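Local coordinates for acetone carboxylase alpha subunit (Xanthobacter autotrophicus Py2, PDB 5M45), which forms the alpha subunit of a multi-chain enzyme, belongs to the hydantoinase B/oxoprolinase family and holds a manganese ion, at residues A[55-60]-A[265-270]; A[215-220]-A[232-237]; A[303-306]-A[310-313]. All coordinates share one frame; numbering follows the deposited sequence.

All three contacts are mainly buried, and each has one direct hydrogen bond across its two segments, with little apolar contact. Contacts 1 and 2 both join helices through a hydrogen bond made at the edge of an aromatic ring: a tyrosine-histidine pair in contact 1, an indole-carboxylate bond backed by a water in contact 2. Their later helices, 257-282 and 227-255, are consecutive in the chain. Contact 3 has no regular secondary structure; there a lysine is held by backbone carbonyls within one loop. Contacts 1 and 3 lie on opposite sides of the chain's centre, about 52 Å apart between their own centres, whereas contacts 2 and 3 both reach the second subunit.

Contact 1. Residues A[55-60]-A[265-270]; sequences ILYNKL and YEAVEH. With ACT (acetate ion), chain O.
The rings of Tyr57 and His270 meet rim to rim, neither lying over the face of the other, with centroids 5.7 Å apart and planes at 46°. At the edge of each ring sits the polar atom of its partner: Tyr57 OH and His270 ND1 form a 2.8 Å hydrogen bond in which either could be the donor. Glu266 approaches the phenol ring obliquely, its OE1 4.0 Å from Tyr57 CE2. Phe263 adds an edge-to-face ring contact with Tyr57 from the same helix as Glu266. The phenol reaches across because Tyr57 CG is anti to the backbone N (chi1 -170°), and its OH ends 3.7 Å from Ala267 CA, against the helix backbone. The Glu266 carboxylate has stronger partners than the ring: OE2 accepts from Leu49 N and OE1 from Arg50 N, which fixes its rotation and ties it to the start of helix 48-52. An acetate ion, probably from the crystallisation liquor, sits at the first turn of helix 54-75, away from the Tyr57-His270 bond. Its O takes the hydrogen of Ile55 N at 2.9 Å and its OXT that of Leu56 N at 3.2 Å, a place where the helix dipole would be expected to favour an anion. The two short segments cross at right angles, with axes 12.2 Å apart, so that long side chains bridge the gap. Helix 48-52 touches both Tyr57 and His270, and helix 227-255 packs against Leu56 and Leu60 of helix 54-75.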
loop_
_atom_site.group_PDB
_atom_site.type_symbol
_atom_site.label_atom_id
_atom_site.label_comp_id
_atom_site.label_asym_id
_atom_site.label_seq_id
_atom_site.Cartn_x
_atom_site.Cartn_y
_atom_site.Cartn_z
ATOM N N ILE A 55 7.653 -41.165 29.274
ATOM C CA ILE A 55 8.453 -41.587 28.141
ATOM C C ILE A 55 7.825 -41.074 26.820
ATOM O O ILE A 55 8.533 -40.492 25.969
ATOM C CB ILE A 55 8.698 -43.108 28.112
ATOM C CG1 ILE A 55 9.436 -43.566 29.394
ATOM C CG2 ILE A 55 9.462 -43.521 26.841
ATOM C CD1 ILE A 55 9.548 -45.084 29.503
ATOM N N LEU A 56 6.513 -41.251 26.668
ATOM C CA LEU A 56 5.808 -40.712 25.493
ATOM C C LEU A 56 5.801 -39.187 25.415
ATOM O O LEU A 56 5.945 -38.610 24.327
ATOM C CB LEU A 56 4.388 -41.292 25.421
ATOM C CG LEU A 56 3.571 -40.902 24.189
ATOM C CD1 LEU A 56 4.309 -41.299 22.898
ATOM C CD2 LEU A 56 2.231 -41.619 24.220
ATOM N N TYR A 57 5.622 -38.515 26.552
ATOM C CA TYR A 57 5.716 -37.039 26.606
ATOM C C TYR A 57 7.063 -36.539 26.045
ATOM O O TYR A 57 7.094 -35.626 25.207
ATOM C CB TYR A 57 5.517 -36.544 28.039
ATOM C CG TYR A 57 5.354 -35.048 28.187
ATOM C CD1 TYR A 57 6.459 -34.239 28.429
ATOM C CD2 TYR A 57 4.107 -34.451 28.172
ATOM C CE1 TYR A 57 6.318 -32.873 28.607
ATOM C CE2 TYR A 57 3.945 -33.065 28.337
ATOM C CZ TYR A 57 5.054 -32.289 28.554
ATOM O OH TYR A 57 4.925 -30.947 28.752
ATOM N N ASN A 58 8.151 -37.174 26.496
ATOM C CA ASN A 58 9.508 -36.822 26.070
ATOM C C ASN A 58 9.744 -37.144 24.587
ATOM O O ASN A 58 10.444 -36.391 23.900
ATOM C CB ASN A 58 10.571 -37.548 26.924
ATOM C CG ASN A 58 11.995 -37.200 26.501
ATOM O OD1 ASN A 58 12.733 -38.020 25.930
ATOM N ND2 ASN A 58 12.381 -35.971 26.755
ATOM N N LYS A 59 9.163 -38.243 24.100
ATOM C CA LYS A 59 9.320 -38.595 22.709
ATOM C C LYS A 59 8.656 -37.565 21.766
ATOM O O LYS A 59 9.229 -37.199 20.730
ATOM C CB LYS A 59 8.791 -40.009 22.427
ATOM C CG LYS A 59 8.960 -40.405 20.961
ATOM C CD LYS A 59 8.985 -41.912 20.709
ATOM C CE LYS A 59 7.701 -42.625 21.035
ATOM N NZ LYS A 59 7.473 -43.697 19.948
ATOM N N LEU A 60 7.442 -37.131 22.117
ATOM C CA LEU A 60 6.769 -36.096 21.344
ATOM C C LEU A 60 7.572 -34.790 21.397
ATOM O O LEU A 60 7.732 -34.107 20.367
ATOM C CB LEU A 60 5.352 -35.862 21.846
ATOM C CG LEU A 60 4.364 -37.014 21.709
ATOM C CD1 LEU A 60 3.120 -36.723 22.518
ATOM C CD2 LEU A 60 3.962 -37.175 20.273
ATOM N N TYR A 265 -1.855 -29.030 24.735
ATOM C CA TYR A 265 -2.235 -28.116 25.823
ATOM C C TYR A 265 -1.357 -28.254 27.075
ATOM O O TYR A 265 -0.997 -27.237 27.698
ATOM C CB TYR A 265 -3.756 -28.221 26.123
ATOM C CG TYR A 265 -4.554 -27.979 24.872
ATOM C CD1 TYR A 265 -4.796 -29.010 23.982
ATOM C CD2 TYR A 265 -5.003 -26.716 24.534
ATOM C CE1 TYR A 265 -5.493 -28.808 22.791
ATOM C CE2 TYR A 265 -5.701 -26.493 23.343
ATOM C CZ TYR A 265 -5.946 -27.555 22.491
ATOM O OH TYR A 265 -6.618 -27.359 21.305
ATOM N N GLU A 266 -0.954 -29.480 27.419
ATOM C CA GLU A 266 -0.080 -29.700 28.575
ATOM C C GLU A 266 1.268 -28.972 28.426
ATOM O O GLU A 266 1.784 -28.456 29.421
ATOM C CB GLU A 266 0.165 -31.185 28.853
ATOM C CG GLU A 266 -1.070 -31.980 29.302
ATOM C CD GLU A 266 -0.757 -33.418 29.722
ATOM O OE1 GLU A 266 0.421 -33.703 30.112
ATOM O OE2 GLU A 266 -1.710 -34.282 29.661
ATOM N N ALA A 267 1.823 -28.924 27.202
ATOM C CA ALA A 267 3.142 -28.295 26.981
ATOM C C ALA A 267 3.130 -26.789 27.363
ATOM O O ALA A 267 4.124 -26.272 27.869
ATOM C CB ALA A 267 3.632 -28.498 25.538
ATOM N N VAL A 268 1.985 -26.122 27.184
ATOM C CA VAL A 268 1.840 -24.723 27.523
ATOM C C VAL A 268 1.820 -24.541 29.054
ATOM O O VAL A 268 2.574 -23.701 29.623
ATOM C CB VAL A 268 0.554 -24.114 26.872
ATOM C CG1 VAL A 268 0.473 -22.615 27.157
ATOM C CG2 VAL A 268 0.495 -24.350 25.369
ATOM N N GLU A 269 0.992 -25.319 29.740
ATOM C CA GLU A 269 0.945 -25.237 31.220
ATOM C C GLU A 269 2.307 -25.618 31.846
ATOM O O GLU A 269 2.726 -25.018 32.834
ATOM C CB GLU A 269 -0.194 -26.099 31.798
ATOM C CG GLU A 269 -0.217 -26.295 33.317
ATOM C CD GLU A 269 -0.330 -25.016 34.144
ATOM O OE1 GLU A 269 -0.578 -23.908 33.583
ATOM O OE2 GLU A 269 -0.179 -25.131 35.408
ATOM N N HIS A 270 2.984 -26.602 31.257
ATOM C CA HIS A 270 4.356 -26.971 31.686
ATOM C C HIS A 270 5.308 -25.742 31.608
ATOM O O HIS A 270 6.108 -25.481 32.521
ATOM C CB HIS A 270 4.830 -28.131 30.808
ATOM C CG HIS A 270 6.154 -28.726 31.190
ATOM N ND1 HIS A 270 6.733 -29.734 30.452
ATOM C CD2 HIS A 270 7.013 -28.462 32.198
ATOM C CE1 HIS A 270 7.878 -30.080 31.002
ATOM N NE2 HIS A 270 8.076 -29.330 32.061
HETATM C C ACT O . 5.376 -44.024 29.412
HETATM O O ACT O . 6.158 -43.436 30.212
HETATM O OXT ACT O . 4.989 -43.523 28.321
HETATM C CH3 ACT O . 4.909 -45.408 29.793
#

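Contact 2. Residues A[215-220]-A[232-237]; sequences DWLHES and LDERTR
Trp216 NE1 gives its hydrogen to Glu234 OE2 over 2.9 Å, with an N-H...acceptor angle of 156°. The oxygen lies at the edge of the indole, 5° out of the ring plane, and accepts through its syn lone pair, while the carboxylate plane is turned 65° from that of the ring. The other oxygen, Glu234 OE1, rests 3.8 Å from Leu217 CD2 and receives a 2.7 Å hydrogen bond from a water. That water also donates to Ser220 OG, so both carboxylate oxygens are tied to helix 214-222, one directly and one through solvent. Glu234 spans the gap with an extended chain whose CG is anti to the backbone N. The two helices, 214-222 and 227-255, follow each other with a short link between them and lie against the seven-stranded antiparallel sheet: Trp216 rests on Val206 and Arg204 of strand 204-208, and Leu217 and Glu234 meet Leu212 of the edge strand 211-212. In the next shell, Ser220 OG stands 3.9 Å above the indole plane, over its centre. It is held there by donating to Trp216 O at 2.7 Å, the bond back to the preceding turn that serines often make within helices; Ser220 N reaches the same carbonyl from the opposite face. On the Glu234 side, the guanidinium of Arg237 presents a face to Glu234 CA, and its NE and NH1 are anchored on Thr156 OG1 and Thr174 OG1 of two central strands. Outermost, His218 bonds Tyr121 and Asp767 of the second subunit, whose Lys205 N is bound by Asp215 OD2.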
loop_
_atom_site.group_PDB
_atom_site.type_symbol
_atom_site.label_atom_id
_atom_site.label_comp_id
_atom_site.label_asym_id
_atom_site.label_seq_id
_atom_site.Cartn_x
_atom_site.Cartn_y
_atom_site.Cartn_z
ATOM N N ASP A 215 -3.259 -13.553 -8.633
ATOM C CA ASP A 215 -3.553 -12.137 -8.342
ATOM C C ASP A 215 -2.704 -11.629 -7.176
ATOM O O ASP A 215 -2.159 -10.509 -7.254
ATOM C CB ASP A 215 -5.063 -11.830 -8.125
ATOM C CG ASP A 215 -5.749 -12.757 -7.109
ATOM O OD1 ASP A 215 -5.335 -13.916 -6.959
ATOM O OD2 ASP A 215 -6.731 -12.304 -6.449
ATOM N N TRP A 216 -2.557 -12.452 -6.122
ATOM C CA TRP A 216 -1.637 -12.166 -5.013
ATOM C C TRP A 216 -0.180 -12.032 -5.477
ATOM O O TRP A 216 0.530 -11.081 -5.102
ATOM C CB TRP A 216 -1.735 -13.247 -3.922
ATOM C CG TRP A 216 -0.523 -13.375 -3.024
ATOM C CD1 TRP A 216 0.430 -14.354 -3.079
ATOM C CD2 TRP A 216 -0.117 -12.471 -1.995
ATOM N NE1 TRP A 216 1.398 -14.128 -2.125
ATOM C CE2 TRP A 216 1.085 -12.982 -1.436
ATOM C CE3 TRP A 216 -0.659 -11.287 -1.466
ATOM C CZ2 TRP A 216 1.757 -12.348 -0.362
ATOM C CZ3 TRP A 216 0.036 -10.634 -0.406
ATOM C CH2 TRP A 216 1.206 -11.182 0.139
ATOM N N LEU A 217 0.265 -12.986 -6.292
ATOM C CA LEU A 217 1.654 -13.001 -6.784
ATOM C C LEU A 217 2.000 -11.728 -7.571
ATOM O O LEU A 217 2.992 -11.050 -7.248
ATOM C CB LEU A 217 1.946 -14.281 -7.608
ATOM C CG LEU A 217 1.930 -15.621 -6.868
ATOM C CD1 LEU A 217 1.927 -16.808 -7.827
ATOM C CD2 LEU A 217 3.099 -15.752 -5.868
ATOM N N HIS A 218 1.152 -11.371 -8.547
ATOM C CA HIS A 218 1.395 -10.192 -9.384
ATOM C C HIS A 218 1.375 -8.872 -8.567
ATOM O O HIS A 218 2.225 -7.998 -8.745
ATOM C CB HIS A 218 0.427 -10.118 -10.575
ATOM C CG HIS A 218 0.721 -11.090 -11.696
ATOM N ND1 HIS A 218 0.569 -10.753 -13.025
ATOM C CD2 HIS A 218 1.210 -12.355 -11.691
ATOM C CE1 HIS A 218 0.925 -11.771 -13.788
ATOM N NE2 HIS A 218 1.337 -12.745 -13.005
ATOM N N GLU A 219 0.419 -8.762 -7.647
ATOM C CA GLU A 219 0.271 -7.547 -6.845
ATOM C C GLU A 219 1.412 -7.332 -5.876
ATOM O O GLU A 219 2.068 -6.262 -5.876
ATOM C CB GLU A 219 -1.069 -7.572 -6.103
ATOM C CG GLU A 219 -1.408 -6.287 -5.381
ATOM C CD GLU A 219 -2.700 -6.433 -4.551
ATOM O OE1 GLU A 219 -2.513 -6.624 -3.333
ATOM O OE2 GLU A 219 -3.857 -6.368 -5.086
ATOM N N SER A 220 1.641 -8.334 -5.035
ATOM C CA SER A 220 2.687 -8.283 -4.029
ATOM C C SER A 220 4.045 -7.957 -4.631
ATOM O O SER A 220 4.769 -7.079 -4.110
ATOM C CB SER A 220 2.706 -9.583 -3.177
ATOM O OG SER A 220 2.989 -10.746 -3.934
ATOM N N LEU A 232 11.835 -15.353 -3.111
ATOM C CA LEU A 232 12.513 -16.481 -2.501
ATOM C C LEU A 232 12.299 -16.549 -0.960
ATOM O O LEU A 232 12.309 -17.651 -0.381
ATOM C CB LEU A 232 13.994 -16.554 -2.920
ATOM C CG LEU A 232 14.184 -16.950 -4.400
ATOM C CD1 LEU A 232 15.564 -16.607 -4.931
ATOM C CD2 LEU A 232 13.892 -18.424 -4.628
ATOM N N ASP A 233 12.111 -15.399 -0.292
ATOM C CA ASP A 233 11.718 -15.395 1.129
ATOM C C ASP A 233 10.330 -16.046 1.329
ATOM O O ASP A 233 10.103 -16.781 2.305
ATOM C CB ASP A 233 11.779 -13.970 1.746
ATOM C CG ASP A 233 13.236 -13.467 1.948
ATOM O OD1 ASP A 233 14.206 -14.282 1.922
ATOM O OD2 ASP A 233 13.444 -12.229 2.143
ATOM N N GLU A 234 9.419 -15.823 0.381
ATOM C CA GLU A 234 8.119 -16.454 0.437
ATOM C C GLU A 234 8.192 -17.992 0.284
ATOM O O GLU A 234 7.534 -18.729 1.028
ATOM C CB GLU A 234 7.143 -15.820 -0.573
ATOM C CG GLU A 234 5.789 -16.528 -0.704
ATOM C CD GLU A 234 4.778 -15.711 -1.503
ATOM O OE1 GLU A 234 5.082 -15.361 -2.673
ATOM O OE2 GLU A 234 3.686 -15.428 -0.947
ATOM N N ARG A 235 8.974 -18.468 -0.685
ATOM C CA ARG A 235 9.164 -19.914 -0.860
ATOM C C ARG A 235 9.829 -20.548 0.377
ATOM O O ARG A 235 9.458 -21.668 0.752
ATOM C CB ARG A 235 9.939 -20.243 -2.151
ATOM C CG ARG A 235 9.249 -19.730 -3.428
ATOM C CD ARG A 235 7.868 -20.394 -3.657
ATOM N NE ARG A 235 7.199 -19.882 -4.815
ATOM C CZ ARG A 235 6.045 -20.357 -5.307
ATOM N NH1 ARG A 235 5.490 -19.812 -6.382
ATOM N NH2 ARG A 235 5.401 -21.372 -4.747
ATOM N N THR A 236 10.768 -19.822 1.009
ATOM C CA THR A 236 11.361 -20.206 2.293
ATOM C C THR A 236 10.315 -20.457 3.391
ATOM O O THR A 236 10.363 -21.484 4.081
ATOM C CB THR A 236 12.362 -19.100 2.801
ATOM O OG1 THR A 236 13.455 -19.000 1.858
ATOM C CG2 THR A 236 12.912 -19.422 4.156
ATOM N N ARG A 237 9.366 -19.534 3.541
ATOM C CA ARG A 237 8.336 -19.670 4.580
ATOM C C ARG A 237 7.389 -20.867 4.290
ATOM O O ARG A 237 7.069 -21.656 5.198
ATOM C CB ARG A 237 7.495 -18.393 4.731
ATOM C CG ARG A 237 8.256 -17.161 5.211
ATOM C CD ARG A 237 7.348 -15.951 5.465
ATOM N NE ARG A 237 6.553 -15.553 4.294
ATOM C CZ ARG A 237 6.937 -14.697 3.354
ATOM N NH1 ARG A 237 8.121 -14.100 3.379
ATOM N NH2 ARG A 237 6.111 -14.423 2.349
HETATM O O HOH W 1 4.689 -13.016 -3.923
#

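Contact 3. Residues A[303-306]-A[310-313]; sequences VRVP and AKLD
Lys311 NZ is gripped by backbone carbonyls: it donates to Val303 O across the contact at 2.9 Å and to Tyr298 O, with Ala299 O a third, weak partner. All belong to the long connection between the antiparallel neighbours 286-297 and 313-324, in which Lys311 is the centre of an inverse gamma turn, closed by a weak 3.1 Å bond from Leu312 N to Ala310 O. The ammonium group meets Val303 O at a C=O...donor angle of 149°, 17° out of the carbonyl plane. Val303 O also takes a weak bond from Val305 N, 3.3 Å away. To reach these oxygens the lysine curls back: bends at chi2 and chi3 turn its chain across toward Val303 and Val305, and the carbonyls would be expected to stabilise the charge of the ammonium group. The methylene portion is used as well. Val305 crosses it obliquely, with CG2 3.6 Å from Lys311 CD, so the lysine packs through its carbons and bonds through its nitrogen. Val192 from another loop touches both Val305 and Ala310, and Trp342 lies on Ala310, closing in this apolar end. The loop also borders the second subunit, another copy of this protein: Arg304 of the second subunit packs on Lys311, and Val182 of that subunit on Pro306. Val305 CG2 occupies the crowded position between its backbone N and carbonyl carbon, from where it also meets Ala310 CB at 4.1 Å.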
loop_
_atom_site.group_PDB
_atom_site.type_symbol
_atom_site.label_atom_id
_atom_site.label_comp_id
_atom_site.label_asym_id
_atom_site.label_seq_id
_atom_site.Cartn_x
_atom_site.Cartn_y
_atom_site.Cartn_z
ATOM N N VAL A 303 16.153 15.638 8.170
ATOM C CA VAL A 303 14.960 14.823 8.259
ATOM C C VAL A 303 13.845 15.509 7.421
ATOM O O VAL A 303 13.127 16.392 7.925
ATOM C CB VAL A 303 14.509 14.603 9.711
ATOM C CG1 VAL A 303 13.286 13.704 9.779
ATOM C CG2 VAL A 303 15.653 13.962 10.538
ATOM N N ARG A 304 13.699 15.076 6.168
ATOM C CA ARG A 304 12.792 15.719 5.210
ATOM C C ARG A 304 11.468 14.999 5.168
ATOM O O ARG A 304 11.198 14.251 4.241
ATOM C CB ARG A 304 13.411 15.774 3.805
ATOM C CG ARG A 304 14.528 16.755 3.841
ATOM C CD ARG A 304 15.347 17.037 2.594
ATOM N NE ARG A 304 16.518 17.695 3.205
ATOM C CZ ARG A 304 17.650 18.082 2.602
ATOM N NH1 ARG A 304 17.779 17.973 1.266
ATOM N NH2 ARG A 304 18.641 18.608 3.366
ATOM N N VAL A 305 10.648 15.209 6.178
ATOM C CA VAL A 305 9.345 14.558 6.222
ATOM C C VAL A 305 8.277 15.420 5.513
ATOM O O VAL A 305 8.375 16.620 5.488
ATOM C CB VAL A 305 8.921 14.183 7.653
ATOM C CG1 VAL A 305 9.767 13.022 8.173
ATOM C CG2 VAL A 305 8.935 15.366 8.599
ATOM N N PRO A 306 7.265 14.781 4.907
ATOM C CA PRO A 306 6.301 15.479 4.063
ATOM C C PRO A 306 5.105 16.104 4.798
ATOM O O PRO A 306 4.216 16.576 4.123
ATOM C CB PRO A 306 5.829 14.349 3.125
ATOM C CG PRO A 306 5.820 13.158 3.989
ATOM C CD PRO A 306 7.029 13.322 4.872
ATOM N N ALA A 310 4.870 16.894 11.957
ATOM C CA ALA A 310 5.881 15.927 12.421
ATOM C C ALA A 310 7.255 16.523 12.692
ATOM O O ALA A 310 8.153 15.796 13.179
ATOM C CB ALA A 310 6.021 14.773 11.402
ATOM N N LYS A 311 7.458 17.802 12.348
ATOM C CA LYS A 311 8.769 18.437 12.477
ATOM C C LYS A 311 8.983 18.989 13.869
ATOM O O LYS A 311 8.757 20.178 14.121
ATOM C CB LYS A 311 8.988 19.546 11.466
ATOM C CG LYS A 311 9.099 19.102 10.037
ATOM C CD LYS A 311 10.434 18.460 9.667
ATOM C CE LYS A 311 11.622 19.440 9.655
ATOM N NZ LYS A 311 12.861 18.584 9.760
ATOM N N LEU A 312 9.447 18.118 14.763
ATOM C CA LEU A 312 9.800 18.501 16.135
ATOM C C LEU A 312 10.697 17.451 16.764
ATOM O O LEU A 312 10.697 16.259 16.342
ATOM C CB LEU A 312 8.553 18.736 17.012
ATOM C CG LEU A 312 7.750 17.544 17.551
ATOM C CD1 LEU A 312 6.943 17.929 18.778
ATOM C CD2 LEU A 312 6.847 16.934 16.486
ATOM N N ASP A 313 11.435 17.890 17.779
ATOM C CA ASP A 313 12.304 17.023 18.597
ATOM C C ASP A 313 11.512 16.432 19.757
ATOM O O ASP A 313 10.889 17.190 20.490
ATOM C CB ASP A 313 13.478 17.842 19.154
ATOM C CG ASP A 313 14.536 18.207 18.084
ATOM O OD1 ASP A 313 14.713 17.510 17.075
ATOM O OD2 ASP A 313 15.251 19.225 18.291
#